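Local coordinates for oxalate biosynthetic component 1 (Burkholderia thailandensis, PDB 5IKZ), which probably catalyses both steps of oxalate formation from oxaloacetate and acetyl-CoA, with a TIM-barrel-like lyase part and an alpha/beta-hydrolase-like part, at residues 28-33 / 86-91; 802-807 / 1070-1075; 296-301 / 338-343; 854-859 / 934-939. All blocks are in the same frame, centred on the assembly; numbering follows the deposited sequence.

In the fold
From the N terminus, contact 1 closes first, joining helix 29-33 to helix 82-90 in the N-terminal part of the chain. Contact 3 follows in series and closes a short loop in the barrel-like region, between the connection leading to strand 310-313 and the end of helix 330-343. Contact 2 then opens at 802-807 and closes only at 1070-1075, spanning most of the hydrolase-like region; contact 4 (854-859 with 934-939) opens and closes within that span, and no two contacts cross. Contacts 2 and 4 touch, Ile-1071 CD1 lying 3.7 Å from His-934 ND1, whereas contacts 2 and 3 have centres about 52 Å apart.

Contact 1: 28-33 / 86-91; sequences PHALLE and DALRNN
Ala-30 meets Ala-87 methyl to methyl, CB to CB at 3.7 Å, and the contact is built round the methyl of Ala-30. Both beta carbons head into the interface, which lets the backbones come close: the CA atoms of Ala-30 and Ala-87 are 6.0 Å apart. The methyl of Ala-30 sits above a triangle of partners. Besides Ala-87 it meets Leu-88 CD1, with Ala-30 CB again 3.7 Å away, and the amide end of Asn-91, whose ND2 is 4.1 Å from Ala-30 CB.

Leu-88 leaves its helix at the flank of the contact rather than heading straight across; a chi2 of 68° swings CD1 back towards Ala-30, so one branch does the touching. The same side chain also reaches Trp-93 and Trp-100 on the strands that follow. Asn-91, the first residue beyond the helix to depart from helical angles, has CG beside its own backbone N and anti to the carbonyl carbon (chi1 -71°). Its chi2 of -22° folds OD1 back near CA and leaves ND2 as the outermost atom, 3.9 Å from Pro-28 CB. That proline stands at the junction between strand 26-28 and helix 29-33.

The contact thus joins a short, weakly bonded helix of the N-terminal region, helix 29-33, to helix 82-90, and it buries a modest 170 Å². No hydrogen bond crosses it, and even the amide nitrogen of Asn-91 faces carbon atoms here. The chemistry implies cohesion by van der Waals contact of one methyl with a methyl, a leucine branch and an amide nitrogen, without a directional bond to fix the register.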
loop_
_atom_site.group_PDB
_atom_site.type_symbol
_atom_site.label_atom_id
_atom_site.label_comp_id
_atom_site.label_asym_id
_atom_site.label_seq_id
_atom_site.Cartn_x
_atom_site.Cartn_y
_atom_site.Cartn_z
ATOM N N PRO A 28 9.516 10.242 -43.464
ATOM C CA PRO A 28 9.373 10.383 -44.917
ATOM C C PRO A 28 10.656 9.996 -45.644
ATOM O O PRO A 28 11.743 10.329 -45.170
ATOM C CB PRO A 28 9.067 11.870 -45.097
ATOM C CG PRO A 28 8.480 12.293 -43.793
ATOM C CD PRO A 28 9.202 11.494 -42.755
ATOM N N HIS A 29 10.524 9.299 -46.769
ATOM C CA HIS A 29 11.680 8.820 -47.522
ATOM C C HIS A 29 12.601 9.969 -47.915
ATOM O O HIS A 29 13.819 9.806 -47.969
ATOM C CB HIS A 29 11.226 8.058 -48.770
ATOM C CG HIS A 29 12.350 7.457 -49.557
ATOM N ND1 HIS A 29 13.609 7.267 -49.033
ATOM C CD2 HIS A 29 12.403 7.006 -50.833
ATOM C CE1 HIS A 29 14.390 6.724 -49.950
ATOM N NE2 HIS A 29 13.682 6.555 -51.051
ATOM N N ALA A 30 12.007 11.129 -48.178
ATOM C CA ALA A 30 12.754 12.317 -48.577
ATOM C C ALA A 30 13.779 12.735 -47.525
ATOM O O ALA A 30 14.838 13.267 -47.857
ATOM C CB ALA A 30 11.796 13.461 -48.857
ATOM N N LEU A 31 13.459 12.489 -46.260
ATOM C CA LEU A 31 14.324 12.887 -45.153
ATOM C C LEU A 31 15.519 11.950 -45.007
ATOM O O LEU A 31 16.598 12.368 -44.582
ATOM C CB LEU A 31 13.529 12.936 -43.845
ATOM C CG LEU A 31 12.724 14.204 -43.529
ATOM C CD1 LEU A 31 11.657 14.488 -44.576
ATOM C CD2 LEU A 31 12.088 14.080 -42.154
ATOM N N LEU A 32 15.323 10.684 -45.358
ATOM C CA LEU A 32 16.401 9.702 -45.313
ATOM C C LEU A 32 17.254 9.779 -46.573
ATOM O O LEU A 32 18.482 9.737 -46.509
ATOM C CB LEU A 32 15.837 8.290 -45.143
ATOM C CG LEU A 32 15.237 7.959 -43.780
ATOM C CD1 LEU A 32 14.575 6.590 -43.805
ATOM C CD2 LEU A 32 16.306 8.021 -42.702
ATOM N N GLU A 33 16.586 9.905 -47.717
ATOM C CA GLU A 33 17.247 9.962 -49.019
ATOM C C GLU A 33 18.148 11.188 -49.118
ATOM O O GLU A 33 19.039 11.262 -49.963
ATOM C CB GLU A 33 16.199 9.972 -50.136
ATOM C CG GLU A 33 16.740 9.742 -51.533
ATOM C CD GLU A 33 15.636 9.670 -52.568
ATOM O OE1 GLU A 33 14.455 9.578 -52.170
ATOM O OE2 GLU A 33 15.945 9.711 -53.778
ATOM N N ASP A 86 11.877 18.080 -54.986
ATOM C CA ASP A 86 10.436 18.167 -55.183
ATOM C C ASP A 86 9.692 17.507 -54.030
ATOM O O ASP A 86 8.675 18.019 -53.567
ATOM C CB ASP A 86 10.032 17.531 -56.512
ATOM C CG ASP A 86 10.848 18.053 -57.678
ATOM O OD1 ASP A 86 10.721 19.252 -58.009
ATOM O OD2 ASP A 86 11.612 17.260 -58.268
ATOM N N ALA A 87 10.215 16.375 -53.563
ATOM C CA ALA A 87 9.606 15.644 -52.456
ATOM C C ALA A 87 9.558 16.493 -51.186
ATOM O O ALA A 87 8.575 16.453 -50.443
ATOM C CB ALA A 87 10.363 14.347 -52.199
ATOM N N LEU A 88 10.615 17.262 -50.945
ATOM C CA LEU A 88 10.667 18.153 -49.787
ATOM C C LEU A 88 9.608 19.255 -49.877
ATOM O O LEU A 88 8.860 19.487 -48.930
ATOM C CB LEU A 88 12.064 18.768 -49.646
ATOM C CG LEU A 88 13.106 17.976 -48.843
ATOM C CD1 LEU A 88 13.520 16.688 -49.540
ATOM C CD2 LEU A 88 14.325 18.837 -48.544
ATOM N N ARG A 89 9.547 19.923 -51.023
ATOM C CA ARG A 89 8.562 20.976 -51.266
ATOM C C ARG A 89 7.145 20.399 -51.317
ATOM O O ARG A 89 6.175 21.077 -50.967
ATOM C CB ARG A 89 8.909 21.726 -52.558
ATOM C CG ARG A 89 8.387 23.158 -52.627
ATOM C CD ARG A 89 9.469 24.196 -52.199
ATOM N NE ARG A 89 9.295 25.502 -52.823
ATOM C CZ ARG A 89 8.613 26.505 -52.293
ATOM N NH1 ARG A 89 8.003 26.340 -51.130
ATOM N NH2 ARG A 89 8.521 27.651 -52.960
ATOM N N ASN A 90 7.043 19.133 -51.711
ATOM C CA ASN A 90 5.763 18.445 -51.730
ATOM C C ASN A 90 5.312 18.113 -50.312
ATOM O O ASN A 90 4.116 18.105 -50.009
ATOM C CB ASN A 90 5.862 17.178 -52.578
ATOM C CG ASN A 90 4.519 16.729 -53.124
ATOM O OD1 ASN A 90 3.483 16.896 -52.481
ATOM N ND2 ASN A 90 4.532 16.150 -54.320
ATOM N N ASN A 91 6.282 17.841 -49.444
ATOM C CA ASN A 91 5.997 17.570 -48.040
ATOM C C ASN A 91 5.982 18.845 -47.198
ATOM O O ASN A 91 5.957 18.785 -45.968
ATOM C CB ASN A 91 7.014 16.580 -47.462
ATOM C CG ASN A 91 6.827 15.169 -47.993
ATOM O OD1 ASN A 91 5.748 14.809 -48.463
ATOM N ND2 ASN A 91 7.878 14.360 -47.906
#

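Contact 2: 802-807 / 1070-1075; sequences AQLFHG and SIRRYL
Leu-804 and Arg-1072 cross at about a right angle where two helices of the alpha/beta-hydrolase fold run side by side: helix 792-813 and helix 1071-1076. The short axes differ in direction by only 7° and pass 10.4 Å apart, so side chains bridge the gap between nearly parallel backbones.

At the solvent-facing margin the arginine chain, bent at chi3 (-37°), brings its guanidinium round so that the isobutyl group of Leu-804 lies over one face of it. Leu-804 CD1 is 3.5 Å from Arg-1072 NH2, while Leu-804 CD2 packs at 3.7 Å on Arg-1072 CB. The guanidinium thus lies with one face against the leucine, its contact being van der Waals.

Deeper in, Phe-805 receives two residues. Leu-1075 offers CD1 to one face of the ring, a CH-pi contact with this methyl 4.3 Å from the Phe-805 ring centroid and 22° off the normal. Ile-1071 approaches obliquely, its CD1 3.6 Å from Phe-805 CZ. Outside the two segments, Phe-932 stacks on Phe-805, and Phe-974 of strand 969-976 touches Phe-805, Ile-1071 and Leu-1075, which places the contact against the central sheet.

Ser-1070 N-caps the later helix, its OG accepting a weak bond from Arg-1073 N. Leu-1075 CD1 also lies 3.8 Å from the backbone O of Leu-804.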
loop_
_atom_site.group_PDB
_atom_site.type_symbol
_atom_site.label_atom_id
_atom_site.label_comp_id
_atom_site.label_asym_id
_atom_site.label_seq_id
_atom_site.Cartn_x
_atom_site.Cartn_y
_atom_site.Cartn_z
ATOM N N ALA A 802 -11.055 19.737 24.412
ATOM C CA ALA A 802 -12.397 20.192 24.756
ATOM C C ALA A 802 -12.819 21.364 23.878
ATOM O O ALA A 802 -13.937 21.400 23.363
ATOM C CB ALA A 802 -12.461 20.584 26.219
ATOM N N GLN A 803 -11.911 22.322 23.716
ATOM C CA GLN A 803 -12.168 23.499 22.897
ATOM C C GLN A 803 -12.326 23.125 21.427
ATOM O O GLN A 803 -13.162 23.690 20.722
ATOM C CB GLN A 803 -11.042 24.521 23.063
ATOM C CG GLN A 803 -11.130 25.699 22.112
ATOM C CD GLN A 803 -10.142 26.795 22.452
ATOM O OE1 GLN A 803 -9.866 27.057 23.624
ATOM N NE2 GLN A 803 -9.600 27.442 21.427
ATOM N N LEU A 804 -11.516 22.170 20.977
ATOM C CA LEU A 804 -11.605 21.676 19.609
ATOM C C LEU A 804 -12.961 21.023 19.372
ATOM O O LEU A 804 -13.586 21.230 18.344
ATOM C CB LEU A 804 -10.482 20.684 19.305
ATOM C CG LEU A 804 -9.264 21.257 18.582
ATOM C CD1 LEU A 804 -8.636 22.388 19.383
ATOM C CD2 LEU A 804 -8.251 20.162 18.308
ATOM N N PHE A 805 -13.418 20.251 20.347
ATOM C CA PHE A 805 -14.734 19.639 20.273
ATOM C C PHE A 805 -15.902 20.622 20.293
ATOM O O PHE A 805 -16.964 20.342 19.702
ATOM C CB PHE A 805 -14.916 18.619 21.400
ATOM C CG PHE A 805 -14.498 17.233 21.022
ATOM C CD1 PHE A 805 -15.241 16.497 20.110
ATOM C CD2 PHE A 805 -13.385 16.650 21.597
ATOM C CE1 PHE A 805 -14.864 15.205 19.767
ATOM C CE2 PHE A 805 -13.006 15.369 21.267
ATOM C CZ PHE A 805 -13.744 14.643 20.352
ATOM N N HIS A 806 -15.741 21.754 20.967
ATOM C CA HIS A 806 -16.802 22.748 21.038
ATOM C C HIS A 806 -16.865 23.718 19.886
ATOM O O HIS A 806 -17.967 24.066 19.434
ATOM C CB HIS A 806 -16.671 23.437 22.398
ATOM C CG HIS A 806 -17.696 24.489 22.693
ATOM N ND1 HIS A 806 -17.419 25.553 23.515
ATOM C CD2 HIS A 806 -18.958 24.677 22.249
ATOM C CE1 HIS A 806 -18.463 26.364 23.556
ATOM N NE2 HIS A 806 -19.412 25.852 22.801
ATOM N N GLY A 807 -15.716 24.194 19.413
ATOM C CA GLY A 807 -15.700 24.809 18.077
ATOM C C GLY A 807 -16.313 23.937 16.971
ATOM O O GLY A 807 -16.915 24.458 16.033
ATOM N N SER A 1070 -4.522 12.689 15.046
ATOM C CA SER A 1070 -4.897 14.070 15.329
ATOM C C SER A 1070 -6.410 14.233 15.427
ATOM O O SER A 1070 -7.124 14.108 14.431
ATOM C CB SER A 1070 -4.340 15.007 14.253
ATOM O OG SER A 1070 -4.568 16.366 14.585
ATOM N N ILE A 1071 -6.889 14.520 16.633
ATOM C CA ILE A 1071 -8.311 14.753 16.862
ATOM C C ILE A 1071 -8.775 15.961 16.052
ATOM O O ILE A 1071 -9.934 16.055 15.650
ATOM C CB ILE A 1071 -8.609 14.958 18.372
ATOM C CG1 ILE A 1071 -10.098 15.229 18.609
ATOM C CG2 ILE A 1071 -7.755 16.081 18.942
ATOM C CD1 ILE A 1071 -11.007 14.129 18.101
ATOM N N ARG A 1072 -7.847 16.877 15.796
ATOM C CA ARG A 1072 -8.127 18.035 14.962
ATOM C C ARG A 1072 -8.438 17.588 13.534
ATOM O O ARG A 1072 -9.483 17.946 12.991
ATOM C CB ARG A 1072 -6.954 19.017 14.993
ATOM C CG ARG A 1072 -6.950 20.030 13.856
ATOM C CD ARG A 1072 -5.878 21.096 14.077
ATOM N NE ARG A 1072 -5.743 21.462 15.487
ATOM C CZ ARG A 1072 -6.081 22.644 15.996
ATOM N NH1 ARG A 1072 -6.583 23.593 15.217
ATOM N NH2 ARG A 1072 -5.919 22.877 17.292
ATOM N N ARG A 1073 -7.548 16.789 12.945
ATOM C CA ARG A 1073 -7.756 16.284 11.590
ATOM C C ARG A 1073 -9.005 15.414 11.493
ATOM O O ARG A 1073 -9.673 15.388 10.458
ATOM C CB ARG A 1073 -6.543 15.489 11.113
ATOM C CG ARG A 1073 -5.258 16.292 10.969
ATOM C CD ARG A 1073 -4.230 15.528 10.152
ATOM N NE ARG A 1073 -2.858 15.886 10.505
ATOM C CZ ARG A 1073 -2.165 16.858 9.924
ATOM N NH1 ARG A 1073 -2.716 17.585 8.960
ATOM N NH2 ARG A 1073 -0.920 17.107 10.308
ATOM N N TYR A 1074 -9.304 14.696 12.571
ATOM C CA TYR A 1074 -10.504 13.869 12.630
ATOM C C TYR A 1074 -11.759 14.719 12.493
ATOM O O TYR A 1074 -12.714 14.329 11.820
ATOM C CB TYR A 1074 -10.553 13.077 13.935
ATOM C CG TYR A 1074 -10.084 11.650 13.803
ATOM C CD1 TYR A 1074 -10.866 10.700 13.161
ATOM C CD2 TYR A 1074 -8.864 11.248 14.329
ATOM C CE1 TYR A 1074 -10.444 9.392 13.038
ATOM C CE2 TYR A 1074 -8.434 9.942 14.211
ATOM C CZ TYR A 1074 -9.228 9.017 13.565
ATOM O OH TYR A 1074 -8.804 7.715 13.446
ATOM N N LEU A 1075 -11.747 15.882 13.135
ATOM C CA LEU A 1075 -12.889 16.785 13.100
ATOM C C LEU A 1075 -12.826 17.723 11.899
ATOM O O LEU A 1075 -13.859 18.098 11.343
ATOM C CB LEU A 1075 -12.970 17.596 14.395
ATOM C CG LEU A 1075 -13.175 16.797 15.684
ATOM C CD1 LEU A 1075 -13.179 17.716 16.898
ATOM C CD2 LEU A 1075 -14.461 15.985 15.615
#

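Contact 3: 296-301 / 338-343; sequences AHLKRY and AHFAEV
His-339 supplies the one hydrogen bond of this contact: its NE2 donates to Leu-298 O at 2.9 Å. The donor lies in the carbonyl plane, but the N-H...O angle of 140° shows a bent bond, and the oxygen stands 23° out of the imidazole plane. With CG anti to the backbone N (chi1 178°), the ring extends from the helix far enough to reach the carbonyl.

Carbon groups pack around that bond. Leu-298 CB lies beside the imidazole, 3.8 Å from His-339 NE2. The apolar pair is Leu-298 with Phe-340, where Leu-298 CD1 meets Phe-340 CE1 obliquely. Val-343, one helical turn after His-339, sets CG2 over one face of the imidazole, nearer its rim than its centre; Val-343 CG1 and CG2 each lie 3.8 Å from Leu-298 O, both methyls to the side of the N-H...O bond.

These pieces belong to the TIM-barrel-like region. Segment 296-301 lies in the connection between the neighbouring parallel strands 275-278 and 310-313, and helix 330-343 runs on the outside toward strand 346-351. Leu-298 and Phe-340 both touch Ala-311 of strand 310-313, and Leu-298 also reaches Leu-278.

Charged groups lie at the margin. The extended chain of Arg-300 carries its guanidinium to the C-terminal end of the helix, where Glu-342 O is near its plane, 3.7 Å from Arg-300 NH2, and Val-343 O is over a face, 3.8 Å from the same nitrogen. Neither is a hydrogen bond, though the carbonyl-rich helix end may favour the positive charge. Lys-299 instead turns away from the helix and forms a salt bridge with Asp-261.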
loop_
_atom_site.group_PDB
_atom_site.type_symbol
_atom_site.label_atom_id
_atom_site.label_comp_id
_atom_site.label_asym_id
_atom_site.label_seq_id
_atom_site.Cartn_x
_atom_site.Cartn_y
_atom_site.Cartn_z
ATOM N N ALA A 296 24.378 -13.301 -8.773
ATOM C CA ALA A 296 25.088 -12.157 -8.205
ATOM C C ALA A 296 24.134 -11.125 -7.610
ATOM O O ALA A 296 24.497 -10.380 -6.699
ATOM C CB ALA A 296 25.969 -11.505 -9.260
ATOM N N HIS A 297 22.916 -11.080 -8.136
ATOM C CA HIS A 297 21.912 -10.143 -7.653
ATOM C C HIS A 297 21.152 -10.726 -6.467
ATOM O O HIS A 297 20.274 -10.078 -5.901
ATOM C CB HIS A 297 20.945 -9.765 -8.781
ATOM C CG HIS A 297 20.223 -10.930 -9.384
ATOM N ND1 HIS A 297 20.867 -12.082 -9.782
ATOM C CD2 HIS A 297 18.915 -11.108 -9.684
ATOM C CE1 HIS A 297 19.984 -12.927 -10.286
ATOM N NE2 HIS A 297 18.793 -12.358 -10.240
ATOM N N LEU A 298 21.503 -11.950 -6.092
ATOM C CA LEU A 298 20.879 -12.605 -4.951
ATOM C C LEU A 298 21.743 -12.443 -3.708
ATOM O O LEU A 298 22.539 -13.318 -3.369
ATOM C CB LEU A 298 20.640 -14.083 -5.250
ATOM C CG LEU A 298 19.826 -14.323 -6.524
ATOM C CD1 LEU A 298 19.662 -15.800 -6.784
ATOM C CD2 LEU A 298 18.470 -13.641 -6.443
ATOM N N LYS A 299 21.578 -11.307 -3.038
ATOM C CA LYS A 299 22.354 -10.982 -1.849
ATOM C C LYS A 299 21.478 -10.272 -0.828
ATOM O O LYS A 299 20.265 -10.177 -0.998
ATOM C CB LYS A 299 23.554 -10.108 -2.216
ATOM C CG LYS A 299 23.169 -8.836 -2.954
ATOM C CD LYS A 299 24.383 -7.983 -3.275
ATOM C CE LYS A 299 23.969 -6.688 -3.957
ATOM N NZ LYS A 299 25.143 -5.866 -4.356
ATOM N N ARG A 300 22.100 -9.768 0.231
ATOM C CA ARG A 300 21.376 -9.013 1.241
ATOM C C ARG A 300 21.405 -7.523 0.902
ATOM O O ARG A 300 22.475 -6.944 0.707
ATOM C CB ARG A 300 21.966 -9.279 2.627
ATOM C CG ARG A 300 21.703 -10.696 3.127
ATOM C CD ARG A 300 22.513 -11.036 4.369
ATOM N NE ARG A 300 22.058 -12.285 4.978
ATOM C CZ ARG A 300 22.464 -13.495 4.604
ATOM N NH1 ARG A 300 23.341 -13.629 3.618
ATOM N NH2 ARG A 300 21.992 -14.573 5.215
ATOM N N TYR A 301 20.224 -6.916 0.819
ATOM C CA TYR A 301 20.097 -5.512 0.439
ATOM C C TYR A 301 19.698 -4.628 1.614
ATOM O O TYR A 301 19.093 -5.097 2.579
ATOM C CB TYR A 301 19.067 -5.351 -0.683
ATOM C CG TYR A 301 19.493 -5.923 -2.014
ATOM C CD1 TYR A 301 20.240 -5.168 -2.909
ATOM C CD2 TYR A 301 19.137 -7.215 -2.381
ATOM C CE1 TYR A 301 20.627 -5.685 -4.128
ATOM C CE2 TYR A 301 19.520 -7.741 -3.600
ATOM C CZ TYR A 301 20.265 -6.973 -4.469
ATOM O OH TYR A 301 20.647 -7.492 -5.685
ATOM N N ALA A 338 22.867 -24.162 -3.732
ATOM C CA ALA A 338 23.784 -23.968 -2.613
ATOM C C ALA A 338 23.798 -22.504 -2.203
ATOM O O ALA A 338 23.711 -22.181 -1.020
ATOM C CB ALA A 338 25.180 -24.435 -2.973
ATOM N N HIS A 339 23.897 -21.624 -3.194
ATOM C CA HIS A 339 23.885 -20.186 -2.954
ATOM C C HIS A 339 22.523 -19.723 -2.434
ATOM O O HIS A 339 22.454 -18.920 -1.505
ATOM C CB HIS A 339 24.252 -19.430 -4.232
ATOM C CG HIS A 339 24.217 -17.942 -4.082
ATOM N ND1 HIS A 339 25.151 -17.246 -3.345
ATOM C CD2 HIS A 339 23.364 -17.016 -4.578
ATOM C CE1 HIS A 339 24.873 -15.955 -3.391
ATOM N NE2 HIS A 339 23.793 -15.789 -4.133
ATOM N N PHE A 340 21.449 -20.236 -3.035
ATOM C CA PHE A 340 20.086 -19.930 -2.600
ATOM C C PHE A 340 19.903 -20.163 -1.105
ATOM O O PHE A 340 19.253 -19.378 -0.415
ATOM C CB PHE A 340 19.053 -20.783 -3.346
ATOM C CG PHE A 340 18.763 -20.331 -4.749
ATOM C CD1 PHE A 340 19.671 -19.568 -5.461
ATOM C CD2 PHE A 340 17.565 -20.676 -5.357
ATOM C CE1 PHE A 340 19.397 -19.173 -6.755
ATOM C CE2 PHE A 340 17.284 -20.274 -6.647
ATOM C CZ PHE A 340 18.200 -19.521 -7.346
ATOM N N ALA A 341 20.470 -21.258 -0.615
ATOM C CA ALA A 341 20.284 -21.655 0.773
ATOM C C ALA A 341 21.076 -20.764 1.721
ATOM O O ALA A 341 20.589 -20.392 2.786
ATOM C CB ALA A 341 20.681 -23.109 0.960
ATOM N N GLU A 342 22.295 -20.415 1.326
ATOM C CA GLU A 342 23.177 -19.643 2.191
ATOM C C GLU A 342 22.687 -18.202 2.339
ATOM O O GLU A 342 23.045 -17.507 3.288
ATOM C CB GLU A 342 24.610 -19.673 1.648
ATOM C CG GLU A 342 25.660 -19.159 2.623
ATOM C CD GLU A 342 25.669 -19.922 3.936
ATOM O OE1 GLU A 342 25.596 -21.170 3.908
ATOM O OE2 GLU A 342 25.745 -19.269 5.000
ATOM N N VAL A 343 21.848 -17.771 1.404
ATOM C CA VAL A 343 21.351 -16.400 1.369
ATOM C C VAL A 343 19.914 -16.321 1.894
ATOM O O VAL A 343 19.494 -15.303 2.445
ATOM C CB VAL A 343 21.430 -15.824 -0.067
ATOM C CG1 VAL A 343 20.865 -14.421 -0.128
ATOM C CG2 VAL A 343 22.869 -15.823 -0.550
#

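Contact 4: 854-859 / 934-939; sequences HNRFAL and HSSGIA
Arg-856 reaches from helix 849-860 across to the turn at 934-937, and its chain can be followed outward. Its beta carbon leaves the helix on the flank of the contact, and the first meeting comes at CG, 4.0 Å from Ala-939 CB. The next carbon, CD, lies 3.8 Å from Ser-936 OG. At chi3 (59°) the chain bends, and the guanidinium then presents an edge to the two serines: Arg-856 NH1 stops 4.1 Å from Ser-935 OG, too long for a hydrogen bond. Phe-857 CZ also lies in the guanidinium plane, at an edge.

Beside the arginine, Leu-859 extends towards Ala-939 with CG anti to its backbone N (chi1 -174°). Its CD2 packs 4.1 Å from Ala-939 CB and also lies against that residue's carbonyl oxygen.

The second segment has the form of the nucleophile elbow of alpha/beta hydrolases. Strand 929-935 ends in a type II' turn, closed by Gly-937 N to His-934 O at 2.9 Å, and leads straight into helix 937-955; Ser-935 holds a positive phi of 58° at the tip. Ser-935 OG is hydrogen-bonded to His-1069 NE2, consistent with a catalytic serine-histidine pair. A glycerol, probably from the crystallisation liquor, lies about 4 Å from the Ser-935 side chain. On its far side helix 849-860 meets helix 715-734 through Phe-857, which touches Met-719 and Ala-720.

Arg-856 thus packs on the elbow through CG and CD, while its guanidinium forms no hydrogen bond to segment 934-939; the chemistry implies that van der Waals packing holds the two segments together.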
loop_
_atom_site.group_PDB
_atom_site.type_symbol
_atom_site.label_atom_id
_atom_site.label_comp_id
_atom_site.label_asym_id
_atom_site.label_seq_id
_atom_site.Cartn_x
_atom_site.Cartn_y
_atom_site.Cartn_z
ATOM N N HIS A 854 -1.852 0.042 28.764
ATOM C CA HIS A 854 -2.008 -1.275 29.365
ATOM C C HIS A 854 -3.473 -1.523 29.682
ATOM O O HIS A 854 -4.012 -2.589 29.396
ATOM C CB HIS A 854 -1.179 -1.415 30.637
ATOM C CG HIS A 854 -1.576 -2.588 31.477
ATOM N ND1 HIS A 854 -1.149 -3.872 31.214
ATOM C CD2 HIS A 854 -2.378 -2.674 32.566
ATOM C CE1 HIS A 854 -1.663 -4.697 32.109
ATOM N NE2 HIS A 854 -2.413 -3.996 32.939
ATOM N N ASN A 855 -4.107 -0.521 30.281
ATOM C CA ASN A 855 -5.531 -0.570 30.575
ATOM C C ASN A 855 -6.346 -0.753 29.300
ATOM O O ASN A 855 -7.373 -1.430 29.292
ATOM C CB ASN A 855 -5.962 0.702 31.304
ATOM C CG ASN A 855 -7.448 0.745 31.569
ATOM O OD1 ASN A 855 -8.191 1.445 30.881
ATOM N ND2 ASN A 855 -7.893 -0.001 32.573
ATOM N N ARG A 856 -5.864 -0.145 28.221
ATOM C CA ARG A 856 -6.510 -0.224 26.918
ATOM C C ARG A 856 -6.490 -1.654 26.381
ATOM O O ARG A 856 -7.526 -2.202 26.005
ATOM C CB ARG A 856 -5.817 0.723 25.934
ATOM C CG ARG A 856 -6.753 1.514 25.042
ATOM C CD ARG A 856 -5.980 2.528 24.207
ATOM N NE ARG A 856 -4.971 1.889 23.366
ATOM C CZ ARG A 856 -4.105 2.549 22.603
ATOM N NH1 ARG A 856 -4.121 3.875 22.574
ATOM N NH2 ARG A 856 -3.224 1.887 21.870
ATOM N N PHE A 857 -5.301 -2.251 26.353
ATOM C CA PHE A 857 -5.116 -3.592 25.808
ATOM C C PHE A 857 -5.658 -4.684 26.723
ATOM O O PHE A 857 -6.146 -5.709 26.251
ATOM C CB PHE A 857 -3.636 -3.851 25.526
ATOM C CG PHE A 857 -3.124 -3.162 24.297
ATOM C CD1 PHE A 857 -3.601 -3.513 23.047
ATOM C CD2 PHE A 857 -2.162 -2.171 24.388
ATOM C CE1 PHE A 857 -3.133 -2.887 21.913
ATOM C CE2 PHE A 857 -1.689 -1.540 23.254
ATOM C CZ PHE A 857 -2.176 -1.898 22.015
ATOM N N ALA A 858 -5.557 -4.469 28.032
ATOM C CA ALA A 858 -6.069 -5.436 28.998
ATOM C C ALA A 858 -7.582 -5.551 28.878
ATOM O O ALA A 858 -8.148 -6.629 29.059
ATOM C CB ALA A 858 -5.672 -5.045 30.414
ATOM N N LEU A 859 -8.229 -4.431 28.570
ATOM C CA LEU A 859 -9.672 -4.410 28.376
ATOM C C LEU A 859 -10.044 -5.178 27.115
ATOM O O LEU A 859 -11.087 -5.828 27.057
ATOM C CB LEU A 859 -10.189 -2.973 28.291
ATOM C CG LEU A 859 -11.709 -2.813 28.234
ATOM C CD1 LEU A 859 -12.353 -3.350 29.503
ATOM C CD2 LEU A 859 -12.090 -1.359 28.002
ATOM N N HIS A 934 -12.175 10.084 22.233
ATOM C CA HIS A 934 -11.007 10.079 21.365
ATOM C C HIS A 934 -9.915 9.204 21.958
ATOM O O HIS A 934 -9.704 9.211 23.173
ATOM C CB HIS A 934 -10.484 11.498 21.146
ATOM C CG HIS A 934 -9.173 11.549 20.424
ATOM N ND1 HIS A 934 -9.029 11.152 19.113
ATOM C CD2 HIS A 934 -7.944 11.945 20.834
ATOM C CE1 HIS A 934 -7.770 11.304 18.744
ATOM N NE2 HIS A 934 -7.091 11.784 19.770
ATOM N N SER A 935 -9.234 8.453 21.096
ATOM C CA SER A 935 -8.127 7.593 21.506
ATOM C C SER A 935 -8.570 6.572 22.554
ATOM O O SER A 935 -9.274 5.612 22.239
ATOM C CB SER A 935 -6.966 8.439 22.040
ATOM O OG SER A 935 -5.832 7.643 22.325
ATOM N N SER A 936 -8.165 6.794 23.801
ATOM C CA SER A 936 -8.476 5.878 24.894
ATOM C C SER A 936 -9.900 6.049 25.410
ATOM O O SER A 936 -10.332 5.321 26.303
ATOM C CB SER A 936 -7.495 6.077 26.049
ATOM O OG SER A 936 -6.158 6.012 25.595
ATOM N N GLY A 937 -10.618 7.016 24.848
ATOM C CA GLY A 937 -11.953 7.354 25.308
ATOM C C GLY A 937 -12.925 6.193 25.293
ATOM O O GLY A 937 -13.652 5.975 26.264
ATOM N N ILE A 938 -12.933 5.442 24.197
ATOM C CA ILE A 938 -13.862 4.329 24.046
ATOM C C ILE A 938 -13.555 3.224 25.058
ATOM O O ILE A 938 -14.440 2.459 25.438
ATOM C CB ILE A 938 -13.832 3.760 22.606
ATOM C CG1 ILE A 938 -15.007 2.809 22.376
ATOM C CG2 ILE A 938 -12.500 3.082 22.311
ATOM C CD1 ILE A 938 -16.359 3.463 22.544
ATOM N N ALA A 939 -12.305 3.157 25.507
ATOM C CA ALA A 939 -11.906 2.185 26.518
ATOM C C ALA A 939 -12.414 2.609 27.889
ATOM O O ALA A 939 -13.001 1.814 28.623
ATOM C CB ALA A 939 -10.395 2.021 26.539
#